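Local coordinates for protein enoyl-CoA hydratase carB homologue (Streptomyces cattleya, PDB 5O34) that probably catalyses a carbon–carbon bond-forming step in thienamycin biosynthesis, as a carboxymethylproline synthase-like enzyme of the crotonase superfamily, at residues Val153-Ser158 and Leu172-Phe177; Cys183-Phe188 and Arg268-Ser273; Gly166-Arg171 and Trp209-Ala214; Asp127-Tyr132 and Gly262-Arg267; Ala192-Thr197 and Asp217-Glu222. All coordinates share one frame; numbering follows the deposited sequence.

How the interactions relate
Interactions 1, 2 and 4 share a helical core. Interactions 2 and 4 both use helix 252-273, with centres 9 Å apart, and Phe185 of interaction 2 packs on Thr129 and Ile266 of interaction 4. Interaction 1 touches both: Gln156 meets Phe185 and Tyr132. Interaction 3 lies on the other side of the chain's centre from interaction 4, about 26 Å away between centres. It joins interaction 1 through neighbouring strands 171-173 and 209-210. Interaction 5 continues from interaction 3, where Trp209 NE1 lies 2.8 Å from Asp217 OD2. By analogy with other crotonases, interaction 1 is probably the one nearest the active-site pocket. Interactions 2 and 5 reach neighbouring subunits.

Interaction 1. Residues Val153-Ser158 and Leu172-Phe177; sequences VGLQIS and LVMPEF
Leu155 reaches from helix 152-158 to the chain of Leu172, Val173 and Met174. Its CB points at this segment and lies 4.2 Å from Val173 O. CG is anti to the backbone N (chi1 180°), which carries the two methyls outward from the helix. From there the branches part. CD1 lies against the side chain of Leu172, 3.8 Å from Leu172 CG, and the two leucines cross at about a right angle. CD2 goes to the backbone side and stops 3.5 Å from Val173 O. The same methyl is 4.0 Å from Met174 CG, so it fills the corner between a carbonyl and a side chain.

Met174 continues the contact one residue further on. Its chain bends at chi2 (-56°) and turns the terminal methyl toward the side chain of Gln156. Met174 CE ends 3.5 Å from Gln156 CG, and these two side chains also cross steeply. Glu176 comes toward Gln156 from the opposite direction. Within the helix, Ser158 OG donates a hydrogen bond to Leu155 O at 2.7 Å, in the carbonyl plane and on a lone pair.

In the crotonase fold a helix start of this kind usually borders the acyl-CoA pocket, and Gln156 and Glu176 probably face it here too. Helix 120-137 packs on Val153 and Ile157. Helix 184-194 touches Gln156 and Met174. Strand 171-173 runs between strands 149-151 and 209-210 in a small sheet beside this helix.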
# COMPACT_ATOMS: atom_id res chain seq x y z
N VAL A 153 8.77 -19.60 1.55
CA VAL A 153 7.83 -20.11 0.54
C VAL A 153 6.45 -20.38 1.16
O VAL A 153 5.43 -20.11 0.51
CB VAL A 153 8.41 -21.33 -0.24
CG1 VAL A 153 7.38 -21.96 -1.18
CG2 VAL A 153 9.66 -20.93 -1.03
N GLY A 154 6.44 -20.85 2.41
CA GLY A 154 5.22 -21.11 3.17
C GLY A 154 4.40 -19.84 3.34
O GLY A 154 3.21 -19.81 3.00
N LEU A 155 5.07 -18.77 3.81
CA LEU A 155 4.46 -17.44 3.95
C LEU A 155 4.03 -16.89 2.57
O LEU A 155 2.93 -16.35 2.45
CB LEU A 155 5.43 -16.47 4.67
CG LEU A 155 4.97 -15.02 4.92
CD1 LEU A 155 3.57 -14.94 5.53
CD2 LEU A 155 5.98 -14.29 5.78
N GLN A 156 4.87 -17.08 1.53
CA GLN A 156 4.59 -16.62 0.16
C GLN A 156 3.30 -17.21 -0.43
O GLN A 156 2.53 -16.48 -1.06
CB GLN A 156 5.80 -16.87 -0.76
CG GLN A 156 6.91 -15.84 -0.56
CD GLN A 156 8.28 -16.25 -1.05
OE1 GLN A 156 9.30 -15.91 -0.45
NE2 GLN A 156 8.34 -16.96 -2.18
N ILE A 157 3.01 -18.50 -0.16
CA ILE A 157 1.77 -19.16 -0.60
C ILE A 157 0.57 -18.48 0.07
O ILE A 157 -0.40 -18.16 -0.61
CB ILE A 157 1.81 -20.71 -0.33
CG1 ILE A 157 2.92 -21.38 -1.19
CG2 ILE A 157 0.44 -21.37 -0.60
CD1 ILE A 157 3.43 -22.75 -0.69
N SER A 158 0.66 -18.23 1.39
CA SER A 158 -0.40 -17.58 2.16
C SER A 158 -0.69 -16.17 1.63
O SER A 158 -1.86 -15.78 1.52
CB SER A 158 -0.08 -17.57 3.66
OG SER A 158 0.72 -16.47 4.06
N LEU A 172 5.19 -15.29 11.70
CA LEU A 172 5.51 -15.02 10.28
C LEU A 172 6.96 -14.54 10.11
O LEU A 172 7.40 -13.67 10.87
CB LEU A 172 4.50 -13.98 9.75
CG LEU A 172 3.11 -14.48 9.27
CD1 LEU A 172 2.39 -15.38 10.26
CD2 LEU A 172 2.20 -13.33 8.99
N VAL A 173 7.73 -15.14 9.17
CA VAL A 173 9.13 -14.81 8.95
C VAL A 173 9.46 -14.86 7.46
O VAL A 173 8.99 -15.71 6.71
CB VAL A 173 10.12 -15.76 9.74
CG1 VAL A 173 11.37 -15.02 10.20
CG2 VAL A 173 9.44 -16.47 10.91
N MET A 174 10.35 -13.93 7.07
CA MET A 174 10.95 -13.86 5.74
C MET A 174 12.47 -13.82 6.00
O MET A 174 13.07 -12.76 5.86
CB MET A 174 10.49 -12.61 4.95
CG MET A 174 9.30 -12.85 4.07
SD MET A 174 9.45 -14.17 2.89
CE MET A 174 8.04 -13.96 2.23
N PRO A 175 13.10 -14.94 6.50
CA PRO A 175 14.55 -14.93 6.77
C PRO A 175 15.53 -15.17 5.58
O PRO A 175 16.72 -15.36 5.83
CB PRO A 175 14.70 -16.04 7.81
CG PRO A 175 13.68 -17.04 7.41
CD PRO A 175 12.53 -16.29 6.74
N GLU A 176 15.03 -15.17 4.32
CA GLU A 176 15.83 -15.38 3.10
C GLU A 176 17.26 -14.81 3.12
O GLU A 176 18.20 -15.53 2.76
CB GLU A 176 15.09 -14.84 1.86
CG GLU A 176 14.14 -15.85 1.23
CD GLU A 176 12.76 -15.97 1.85
OE1 GLU A 176 12.55 -15.45 2.97
OE2 GLU A 176 11.89 -16.61 1.22
N PHE A 177 17.42 -13.55 3.59
CA PHE A 177 18.73 -12.88 3.69
C PHE A 177 19.65 -13.54 4.72
O PHE A 177 20.82 -13.77 4.42
CB PHE A 177 18.58 -11.37 3.97
CG PHE A 177 18.06 -10.53 2.83
CD1 PHE A 177 17.68 -9.21 3.04
CD2 PHE A 177 17.97 -11.04 1.54
CE1 PHE A 177 17.21 -8.42 1.99
CE2 PHE A 177 17.50 -10.25 0.49
CZ PHE A 177 17.13 -8.95 0.72

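Interaction 2. Residues Cys183-Phe188 and Arg268-Ser273; sequences CNFGGF and REAKES
This is a helix-to-helix contact in the crotonase fold, made by the first turn of helix 184-194 and the last turns of the long C-terminal helix 252-273. Asn184 and Phe185 meet Ala270 and Ser273. The short axes approach to 10.4 Å at 132°, so the helices run roughly against each other but well off antiparallel. Cys183 is the N-cap residue of the first helix.

Ala270 is the small residue that lets the backbones come near. Asn184 CG lies 3.8 Å from Ala270 CA, and Ala270 CB reaches the ring of Phe185 at an oblique angle, 3.7 Å from Phe185 CE1. Phe185 also has its ring edge-to-face with Tyr132, which ties this corner to helix 120-137.

The second subunit comes up to the same place. Its Arg254 packs on Asn184, Glu269 and Ser273, and its Ser250 O has a weak hydrogen bond with Ser273 OG. The contact is thus part of the subunit interface as well as of the fold.

With CG anti to its carbonyl carbon (chi1 -53°), Asn184 directs its amide at the helix end. Asn184 ND2 donates to Ser273 OG at 3.2 Å, with an N-H...O angle of 155° and the oxygen almost in the amide plane.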
# COMPACT_ATOMS: atom_id res chain seq x y z
N CYS A 183 15.30 -12.64 -2.32
CA CYS A 183 13.91 -12.53 -1.90
C CYS A 183 13.06 -11.62 -2.80
O CYS A 183 12.36 -10.72 -2.32
CB CYS A 183 13.81 -12.14 -0.43
SG CYS A 183 12.21 -12.51 0.32
N ASN A 184 13.09 -11.90 -4.11
CA ASN A 184 12.35 -11.17 -5.14
C ASN A 184 10.85 -11.30 -4.93
O ASN A 184 10.14 -10.29 -4.93
CB ASN A 184 12.73 -11.66 -6.54
CG ASN A 184 14.21 -11.66 -6.80
OD1 ASN A 184 14.96 -12.45 -6.23
ND2 ASN A 184 14.65 -10.76 -7.66
N PHE A 185 10.38 -12.54 -4.75
CA PHE A 185 8.98 -12.86 -4.53
C PHE A 185 8.49 -12.35 -3.18
O PHE A 185 7.45 -11.70 -3.12
CB PHE A 185 8.75 -14.37 -4.66
CG PHE A 185 8.60 -14.84 -6.08
CD1 PHE A 185 9.57 -15.64 -6.68
CD2 PHE A 185 7.49 -14.47 -6.84
CE1 PHE A 185 9.42 -16.08 -8.00
CE2 PHE A 185 7.34 -14.91 -8.16
CZ PHE A 185 8.32 -15.71 -8.73
N GLY A 186 9.28 -12.59 -2.14
CA GLY A 186 8.97 -12.15 -0.78
C GLY A 186 8.82 -10.65 -0.69
O GLY A 186 7.86 -10.17 -0.10
N GLY A 187 9.74 -9.93 -1.33
CA GLY A 187 9.74 -8.48 -1.41
C GLY A 187 8.49 -7.96 -2.10
O GLY A 187 7.80 -7.10 -1.55
N PHE A 188 8.16 -8.53 -3.27
CA PHE A 188 6.95 -8.15 -4.01
C PHE A 188 5.65 -8.44 -3.23
O PHE A 188 4.79 -7.56 -3.10
CB PHE A 188 6.90 -8.80 -5.40
CG PHE A 188 5.63 -8.46 -6.14
CD1 PHE A 188 5.49 -7.24 -6.79
CD2 PHE A 188 4.55 -9.33 -6.13
CE1 PHE A 188 4.30 -6.89 -7.41
CE2 PHE A 188 3.36 -8.99 -6.77
CZ PHE A 188 3.24 -7.76 -7.38
N ARG A 268 11.60 -14.02 -14.57
CA ARG A 268 12.94 -13.80 -15.11
C ARG A 268 13.91 -13.19 -14.07
O ARG A 268 15.05 -13.63 -13.97
CB ARG A 268 12.84 -12.99 -16.42
CG ARG A 268 14.00 -12.04 -16.74
CD ARG A 268 15.14 -12.67 -17.51
NE ARG A 268 16.19 -11.69 -17.78
CZ ARG A 268 17.26 -11.91 -18.55
NH1 ARG A 268 17.42 -13.09 -19.15
NH2 ARG A 268 18.17 -10.96 -18.73
N GLU A 269 13.43 -12.21 -13.29
CA GLU A 269 14.22 -11.54 -12.23
C GLU A 269 14.69 -12.50 -11.13
O GLU A 269 15.87 -12.49 -10.78
CB GLU A 269 13.41 -10.39 -11.61
CG GLU A 269 13.29 -9.15 -12.49
CD GLU A 269 12.22 -8.13 -12.11
OE1 GLU A 269 11.63 -8.24 -11.02
OE2 GLU A 269 11.99 -7.21 -12.93
N ALA A 270 13.77 -13.33 -10.59
CA ALA A 270 14.03 -14.33 -9.54
C ALA A 270 15.06 -15.36 -9.98
O ALA A 270 15.87 -15.81 -9.16
CB ALA A 270 12.74 -15.02 -9.13
N LYS A 271 15.05 -15.72 -11.28
CA LYS A 271 15.99 -16.66 -11.90
C LYS A 271 17.43 -16.15 -11.77
O LYS A 271 18.28 -16.86 -11.22
CB LYS A 271 15.62 -16.93 -13.36
CG LYS A 271 14.56 -18.00 -13.50
CD LYS A 271 13.90 -17.97 -14.87
CE LYS A 271 12.90 -19.09 -15.02
NZ LYS A 271 12.26 -19.06 -16.35
N GLU A 272 17.69 -14.90 -12.22
CA GLU A 272 19.01 -14.25 -12.14
C GLU A 272 19.51 -14.15 -10.69
O GLU A 272 20.68 -14.44 -10.43
CB GLU A 272 18.96 -12.85 -12.77
CG GLU A 272 18.77 -12.85 -14.28
CD GLU A 272 18.68 -11.46 -14.86
OE1 GLU A 272 19.73 -10.90 -15.24
OE2 GLU A 272 17.55 -10.91 -14.91
N SER A 273 18.62 -13.76 -9.76
CA SER A 273 18.91 -13.56 -8.33
C SER A 273 19.29 -14.83 -7.54
O SER A 273 20.18 -14.76 -6.69
CB SER A 273 17.76 -12.84 -7.66
OG SER A 273 17.77 -11.45 -7.92

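Interaction 3. Residues Gly166-Arg171 and Trp209-Ala214; sequences GSEQAR and WPAERA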
# COMPACT_ATOMS: atom_id res chain seq x y z
N GLY A 166 -4.97 -16.43 11.32
CA GLY A 166 -3.90 -16.91 12.18
C GLY A 166 -4.35 -17.24 13.58
O GLY A 166 -5.24 -16.59 14.13
N SER A 167 -3.73 -18.28 14.17
CA SER A 167 -3.95 -18.63 15.57
C SER A 167 -2.98 -17.71 16.33
O SER A 167 -2.05 -17.17 15.71
CB SER A 167 -3.60 -20.09 15.83
OG SER A 167 -2.21 -20.32 15.89
N GLU A 168 -3.14 -17.55 17.65
CA GLU A 168 -2.19 -16.69 18.36
C GLU A 168 -0.78 -17.36 18.50
O GLU A 168 0.15 -16.72 18.99
CB GLU A 168 -2.77 -16.18 19.67
CG GLU A 168 -3.59 -14.91 19.46
CD GLU A 168 -5.03 -14.91 19.95
OE1 GLU A 168 -5.87 -14.24 19.32
OE2 GLU A 168 -5.30 -15.56 20.99
N GLN A 169 -0.63 -18.58 17.93
CA GLN A 169 0.63 -19.34 17.86
C GLN A 169 1.32 -19.07 16.51
O GLN A 169 2.48 -19.48 16.32
CB GLN A 169 0.36 -20.86 18.01
CG GLN A 169 -0.09 -21.32 19.41
CD GLN A 169 0.93 -21.02 20.49
OE1 GLN A 169 0.82 -20.03 21.22
NE2 GLN A 169 1.93 -21.89 20.63
N ALA A 170 0.61 -18.40 15.58
CA ALA A 170 1.13 -18.07 14.25
C ALA A 170 2.30 -17.10 14.36
O ALA A 170 2.22 -16.11 15.09
CB ALA A 170 0.03 -17.50 13.36
N ARG A 171 3.41 -17.44 13.70
CA ARG A 171 4.63 -16.64 13.67
C ARG A 171 5.08 -16.53 12.21
O ARG A 171 5.21 -17.54 11.52
CB ARG A 171 5.70 -17.19 14.63
CG ARG A 171 5.30 -16.98 16.09
CD ARG A 171 6.31 -17.49 17.11
NE ARG A 171 7.46 -16.60 17.24
CZ ARG A 171 7.52 -15.51 17.99
NH1 ARG A 171 6.46 -15.13 18.71
NH2 ARG A 171 8.62 -14.77 18.03
N TRP A 209 7.28 -12.16 13.14
CA TRP A 209 6.11 -11.34 13.33
C TRP A 209 5.06 -12.13 14.08
O TRP A 209 4.34 -12.93 13.47
CB TRP A 209 5.58 -10.83 11.98
CG TRP A 209 5.82 -9.37 11.75
CD1 TRP A 209 4.89 -8.39 11.67
CD2 TRP A 209 7.09 -8.73 11.55
NE1 TRP A 209 5.49 -7.17 11.48
CE2 TRP A 209 6.84 -7.35 11.37
CE3 TRP A 209 8.42 -9.19 11.48
CZ2 TRP A 209 7.86 -6.43 11.14
CZ3 TRP A 209 9.43 -8.26 11.26
CH2 TRP A 209 9.15 -6.90 11.09
N PRO A 210 4.96 -11.94 15.42
CA PRO A 210 3.89 -12.62 16.18
C PRO A 210 2.51 -12.20 15.69
O PRO A 210 2.36 -11.16 15.04
CB PRO A 210 4.13 -12.21 17.64
CG PRO A 210 5.09 -11.10 17.61
CD PRO A 210 5.77 -11.04 16.27
N ALA A 211 1.50 -13.06 15.96
CA ALA A 211 0.12 -12.94 15.48
C ALA A 211 -0.52 -11.55 15.59
O ALA A 211 -1.11 -11.09 14.60
CB ALA A 211 -0.76 -13.98 16.15
N GLU A 212 -0.38 -10.88 16.76
CA GLU A 212 -0.97 -9.56 17.08
C GLU A 212 -0.37 -8.42 16.26
O GLU A 212 -1.11 -7.60 15.71
CB GLU A 212 -0.89 -9.28 18.61
CG GLU A 212 -1.82 -10.16 19.45
CD GLU A 212 -3.25 -10.34 18.96
OE1 GLU A 212 -3.94 -9.32 18.72
OE2 GLU A 212 -3.68 -11.51 18.82
N ARG A 213 0.96 -8.46 16.10
CA ARG A 213 1.76 -7.58 15.26
C ARG A 213 1.44 -7.83 13.76
O ARG A 213 1.24 -6.86 13.00
CB ARG A 213 3.24 -7.82 15.54
CG ARG A 213 4.15 -6.98 14.67
CD ARG A 213 5.30 -6.42 15.42
NE ARG A 213 6.55 -6.87 14.82
CZ ARG A 213 7.58 -7.35 15.52
NH1 ARG A 213 7.52 -7.42 16.85
NH2 ARG A 213 8.68 -7.75 14.90
N ALA A 214 1.37 -9.13 13.33
CA ALA A 214 1.03 -9.50 11.94
C ALA A 214 -0.34 -9.00 11.51
O ALA A 214 -0.50 -8.55 10.37
CB ALA A 214 1.13 -11.01 11.74
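A type I beta turn, Ser167-Ala170, packs here against the start of helix 211-217. Ser167, Glu168 and Arg171 meet Pro210, Ala211 and Glu212. In the crotonase fold of this chain, the turn links strand 163-167 of the main sheet to strand 171-173 of the small one. An ST turn overlaps its start: Ser167 OG accepts from Gln169 N at 3.1 Å. The same hydroxyl is hydrogen-bonded to Asp147.

Ala211 is the centre of the contact. Its methyl points into the turn, 3.5 Å from Ser167 O and 3.8 Å from Glu168 CA. Pro210 is the N-cap residue, and Ala211 after it begins the helix.

At the outer rim two acids come together. Glu212 bends at chi2 (-45°) toward the turn. Its OE2 lies 3.5 Å from Glu168 CG and 3.5 Å from Glu168 OE1, with the carboxylate planes 62° apart. These are like charges on an exposed edge, where solvent would be expected to soften the repulsion.

Further in, Trp209 gives its indole N-H to Asp217 OD2. One face of the indole carries Arg213 NE, 3.4 Å above the ring plane and toward its rim. Beside the turn, Arg171 bends at chi3 (76°), and its NE keeps a salt bridge with Glu208. Its guanidinium comes obliquely beside Pro210, where Arg171 NH1 lies 3.9 Å from Pro210 CB.

Interaction 4. Residues Asp127-Tyr132 and Gly262-Arg267; sequences DITDLY and GLERIR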
# COMPACT_ATOMS: atom_id res chain seq x y z
N ASP A 127 8.06 -23.42 -11.41
CA ASP A 127 6.99 -24.11 -10.66
C ASP A 127 6.39 -23.20 -9.58
O ASP A 127 5.17 -23.16 -9.43
CB ASP A 127 7.48 -25.45 -10.08
CG ASP A 127 7.80 -26.51 -11.12
OD1 ASP A 127 7.12 -26.53 -12.18
OD2 ASP A 127 8.72 -27.33 -10.88
N ILE A 128 7.27 -22.45 -8.87
CA ILE A 128 6.96 -21.45 -7.83
C ILE A 128 6.04 -20.38 -8.41
O ILE A 128 4.97 -20.10 -7.85
CB ILE A 128 8.30 -20.84 -7.29
CG1 ILE A 128 9.05 -21.87 -6.46
CG2 ILE A 128 8.08 -19.55 -6.47
CD1 ILE A 128 8.41 -22.15 -5.13
N THR A 129 6.45 -19.80 -9.57
CA THR A 129 5.72 -18.76 -10.28
C THR A 129 4.36 -19.29 -10.73
O THR A 129 3.36 -18.60 -10.53
CB THR A 129 6.55 -18.17 -11.45
OG1 THR A 129 7.87 -17.87 -11.00
CG2 THR A 129 5.92 -16.91 -12.05
N ASP A 130 4.32 -20.52 -11.27
CA ASP A 130 3.08 -21.16 -11.71
C ASP A 130 2.13 -21.42 -10.54
O ASP A 130 0.93 -21.26 -10.70
CB ASP A 130 3.35 -22.44 -12.54
CG ASP A 130 3.99 -22.20 -13.92
OD1 ASP A 130 4.41 -21.05 -14.20
OD2 ASP A 130 4.09 -23.17 -14.70
N LEU A 131 2.69 -21.74 -9.35
CA LEU A 131 1.90 -21.93 -8.14
C LEU A 131 1.34 -20.59 -7.64
O LEU A 131 0.13 -20.48 -7.46
CB LEU A 131 2.68 -22.67 -7.03
CG LEU A 131 2.00 -22.78 -5.64
CD1 LEU A 131 0.66 -23.48 -5.71
CD2 LEU A 131 2.90 -23.46 -4.64
N TYR A 132 2.20 -19.55 -7.48
CA TYR A 132 1.75 -18.24 -7.01
C TYR A 132 0.74 -17.60 -7.96
O TYR A 132 -0.26 -17.04 -7.49
CB TYR A 132 2.92 -17.28 -6.74
CG TYR A 132 3.95 -17.77 -5.74
CD1 TYR A 132 3.61 -18.69 -4.75
CD2 TYR A 132 5.24 -17.25 -5.73
CE1 TYR A 132 4.55 -19.13 -3.81
CE2 TYR A 132 6.17 -17.65 -4.78
CZ TYR A 132 5.83 -18.60 -3.83
OH TYR A 132 6.77 -19.05 -2.94
N GLY A 262 2.20 -8.75 -11.62
CA GLY A 262 3.37 -8.46 -10.81
C GLY A 262 4.23 -9.69 -10.60
O GLY A 262 5.45 -9.61 -10.76
N LEU A 263 3.59 -10.83 -10.26
CA LEU A 263 4.22 -12.14 -10.05
C LEU A 263 4.86 -12.64 -11.34
O LEU A 263 5.95 -13.22 -11.28
CB LEU A 263 3.20 -13.17 -9.54
CG LEU A 263 2.66 -13.03 -8.10
CD1 LEU A 263 1.43 -13.87 -7.91
CD2 LEU A 263 3.71 -13.41 -7.06
N GLU A 264 4.19 -12.43 -12.50
CA GLU A 264 4.68 -12.84 -13.83
C GLU A 264 5.98 -12.13 -14.25
O GLU A 264 6.83 -12.75 -14.89
CB GLU A 264 3.60 -12.66 -14.92
CG GLU A 264 2.49 -13.70 -14.88
CD GLU A 264 2.80 -15.15 -15.22
OE1 GLU A 264 1.84 -15.95 -15.26
OE2 GLU A 264 3.99 -15.50 -15.43
N ARG A 265 6.13 -10.84 -13.89
CA ARG A 265 7.34 -10.08 -14.19
C ARG A 265 8.54 -10.54 -13.36
O ARG A 265 9.68 -10.40 -13.82
CB ARG A 265 7.10 -8.58 -13.98
CG ARG A 265 6.61 -7.88 -15.24
CD ARG A 265 6.53 -6.38 -15.06
NE ARG A 265 5.54 -6.02 -14.05
CZ ARG A 265 4.28 -5.71 -14.32
NH1 ARG A 265 3.84 -5.69 -15.57
NH2 ARG A 265 3.45 -5.41 -13.33
N ILE A 266 8.30 -11.11 -12.16
CA ILE A 266 9.33 -11.61 -11.24
C ILE A 266 10.04 -12.86 -11.79
O ILE A 266 11.21 -13.05 -11.48
CB ILE A 266 8.79 -11.85 -9.77
CG1 ILE A 266 7.99 -10.65 -9.19
CG2 ILE A 266 9.89 -12.29 -8.79
CD1 ILE A 266 8.56 -9.23 -9.37
N ARG A 267 9.33 -13.71 -12.57
CA ARG A 267 9.85 -14.97 -13.12
C ARG A 267 11.32 -14.88 -13.58
O ARG A 267 12.19 -15.53 -12.99
CB ARG A 267 8.93 -15.50 -14.24
CG ARG A 267 9.22 -16.94 -14.68
CD ARG A 267 8.44 -17.37 -15.93
NE ARG A 267 6.99 -17.40 -15.72
CZ ARG A 267 6.31 -18.44 -15.23
NH1 ARG A 267 6.94 -19.55 -14.90
NH2 ARG A 267 4.99 -18.36 -15.07
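Arg267 grips a single oxygen of Asp130 with both of its terminal nitrogens. Arg267 NH2 donates to Asp130 OD1 at 2.9 Å and Arg267 NH1 to the same OD1 at 3.0 Å. Both bonds lie almost in the guanidinium plane, but the carboxylate is turned 67° from it. The oxygen is met nearly along its C-O bond by NH2, and by NH1 from the syn side, well out of the carboxylate plane.

Arg267 NH2 has a second acid, Glu264 OE2, at 3.1 Å, one turn back on its own helix. Arg267 NH1 also pairs with Asp126. Three carboxylates therefore pair with one guanidinium and should hold its rotation firmly. The two acids near NH2 are probably kept tolerable to each other by the charge between them.

Thr129 lies against one face of this group. Its CG2 is anti to the backbone N, which places the methyl on that face, 3.5 Å from Arg267 NH2. Its OG1 turns back to Ile125 O within the helix. Deeper in, Leu263 CD1 packs on Tyr132, 3.6 Å from Tyr132 O and 3.9 Å from Tyr132 CB.

The short helix axes are 9.7 Å apart and antiparallel at 176°. This is antiparallel helix packing, apolar inside and tied at the rim by a salt-bridge network, joining helix 120-137 to the C-terminal helix 252-273 of the crotonase fold.

Interaction 5. Residues Ala192-Thr197 and Asp217-Glu222; sequences AAAGRT and DGLLHE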
# COMPACT_ATOMS: atom_id res chain seq x y z
N ALA A 192 2.66 -5.85 -1.40
CA ALA A 192 1.25 -5.94 -1.80
C ALA A 192 0.29 -6.14 -0.63
O ALA A 192 -0.75 -5.49 -0.59
CB ALA A 192 1.07 -7.02 -2.85
N ALA A 193 0.66 -6.98 0.35
CA ALA A 193 -0.19 -7.30 1.50
C ALA A 193 -0.08 -6.35 2.70
O ALA A 193 -1.11 -5.99 3.29
CB ALA A 193 0.08 -8.72 1.95
N ALA A 194 1.15 -5.97 3.07
CA ALA A 194 1.38 -5.16 4.26
C ALA A 194 1.98 -3.79 4.03
O ALA A 194 2.10 -3.02 4.98
CB ALA A 194 2.24 -5.94 5.23
N GLY A 195 2.38 -3.49 2.80
CA GLY A 195 3.02 -2.23 2.49
C GLY A 195 4.54 -2.32 2.55
O GLY A 195 5.10 -3.17 3.24
N ARG A 196 5.18 -1.41 1.82
CA ARG A 196 6.62 -1.24 1.63
C ARG A 196 7.44 -1.24 2.94
O ARG A 196 8.43 -1.95 3.02
CB ARG A 196 6.84 0.05 0.82
CG ARG A 196 8.23 0.24 0.30
CD ARG A 196 8.25 1.26 -0.83
NE ARG A 196 9.62 1.60 -1.21
CZ ARG A 196 10.37 0.89 -2.05
NH1 ARG A 196 9.89 -0.20 -2.62
NH2 ARG A 196 11.61 1.28 -2.31
N THR A 197 7.02 -0.45 3.94
CA THR A 197 7.67 -0.30 5.25
C THR A 197 7.78 -1.64 5.98
O THR A 197 8.88 -2.02 6.41
CB THR A 197 6.93 0.78 6.06
OG1 THR A 197 6.95 1.98 5.32
CG2 THR A 197 7.54 1.03 7.43
N ASP A 217 -0.21 -4.99 11.07
CA ASP A 217 0.53 -4.68 9.85
C ASP A 217 -0.13 -5.16 8.53
O ASP A 217 0.29 -4.70 7.47
CB ASP A 217 1.97 -5.19 9.97
CG ASP A 217 2.78 -4.44 11.03
OD1 ASP A 217 2.41 -3.30 11.37
OD2 ASP A 217 3.81 -4.98 11.49
N GLY A 218 -1.18 -5.98 8.61
CA GLY A 218 -1.88 -6.47 7.42
C GLY A 218 -1.40 -7.80 6.87
O GLY A 218 -1.79 -8.19 5.78
N LEU A 219 -0.57 -8.51 7.61
CA LEU A 219 -0.08 -9.83 7.21
C LEU A 219 -1.09 -10.93 7.52
O LEU A 219 -1.08 -11.98 6.88
CB LEU A 219 1.27 -10.10 7.86
CG LEU A 219 2.40 -9.18 7.42
CD1 LEU A 219 3.58 -9.31 8.34
CD2 LEU A 219 2.81 -9.44 5.99
N LEU A 220 -1.98 -10.68 8.50
CA LEU A 220 -3.12 -11.53 8.86
C LEU A 220 -4.36 -10.67 8.74
O LEU A 220 -4.32 -9.48 9.05
CB LEU A 220 -3.02 -12.09 10.29
CG LEU A 220 -1.90 -13.09 10.59
CD1 LEU A 220 -1.95 -13.51 12.04
CD2 LEU A 220 -1.96 -14.32 9.68
N HIS A 221 -5.45 -11.25 8.22
CA HIS A 221 -6.72 -10.54 8.08
C HIS A 221 -7.46 -10.64 9.41
O HIS A 221 -8.28 -9.79 9.73
CB HIS A 221 -7.57 -11.18 6.97
CG HIS A 221 -7.04 -10.96 5.59
ND1 HIS A 221 -5.83 -11.49 5.18
CD2 HIS A 221 -7.59 -10.29 4.55
CE1 HIS A 221 -5.67 -11.11 3.92
NE2 HIS A 221 -6.71 -10.39 3.50
N GLU A 222 -7.18 -11.72 10.16
CA GLU A 222 -7.85 -12.00 11.42
C GLU A 222 -7.02 -12.95 12.27
O GLU A 222 -6.27 -13.78 11.74
CB GLU A 222 -9.24 -12.60 11.15
CG GLU A 222 -10.11 -12.84 12.38
CD GLU A 222 -11.42 -13.57 12.13
OE1 GLU A 222 -11.92 -13.54 10.98
OE2 GLU A 222 -11.97 -14.14 13.10
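The positive phi of Gly218 (93°) turns the chain out of helix 211-217 and lays it against Ala193 and Ala194. This is the Schellman motif that ends that helix. Next to it, Leu219 has CG anti to its carbonyl carbon (chi1 -64°), which swings the branched end back toward Ala194.

The contact is small and centres on one methyl. Ala194 CB points at the turn and meets Asp217 O at 3.2 Å. On the leucine it lies 3.6 Å from Leu219 CD2 and 3.9 Å from Leu219 CG. Ala194 and Gly218 are the closest pair by backbone, with 4.7 Å between their CA atoms. Leu219 also packs on Val198 and Met202 of helix 196-205.

In the crotonase fold this joins the end of helix 184-194 to the loop before strand 222-224, at a subunit interface. Two carbonyls come near each other here, Ala193 O and Gly218 O at 3.4 Å. Neither can donate to the other. Thr197 OG1 of the third subunit is hydrogen-bonded to both, so its single hydrogen must be shared or alternate between them. This is consistent with these carbonyls taking part in the trimer interface.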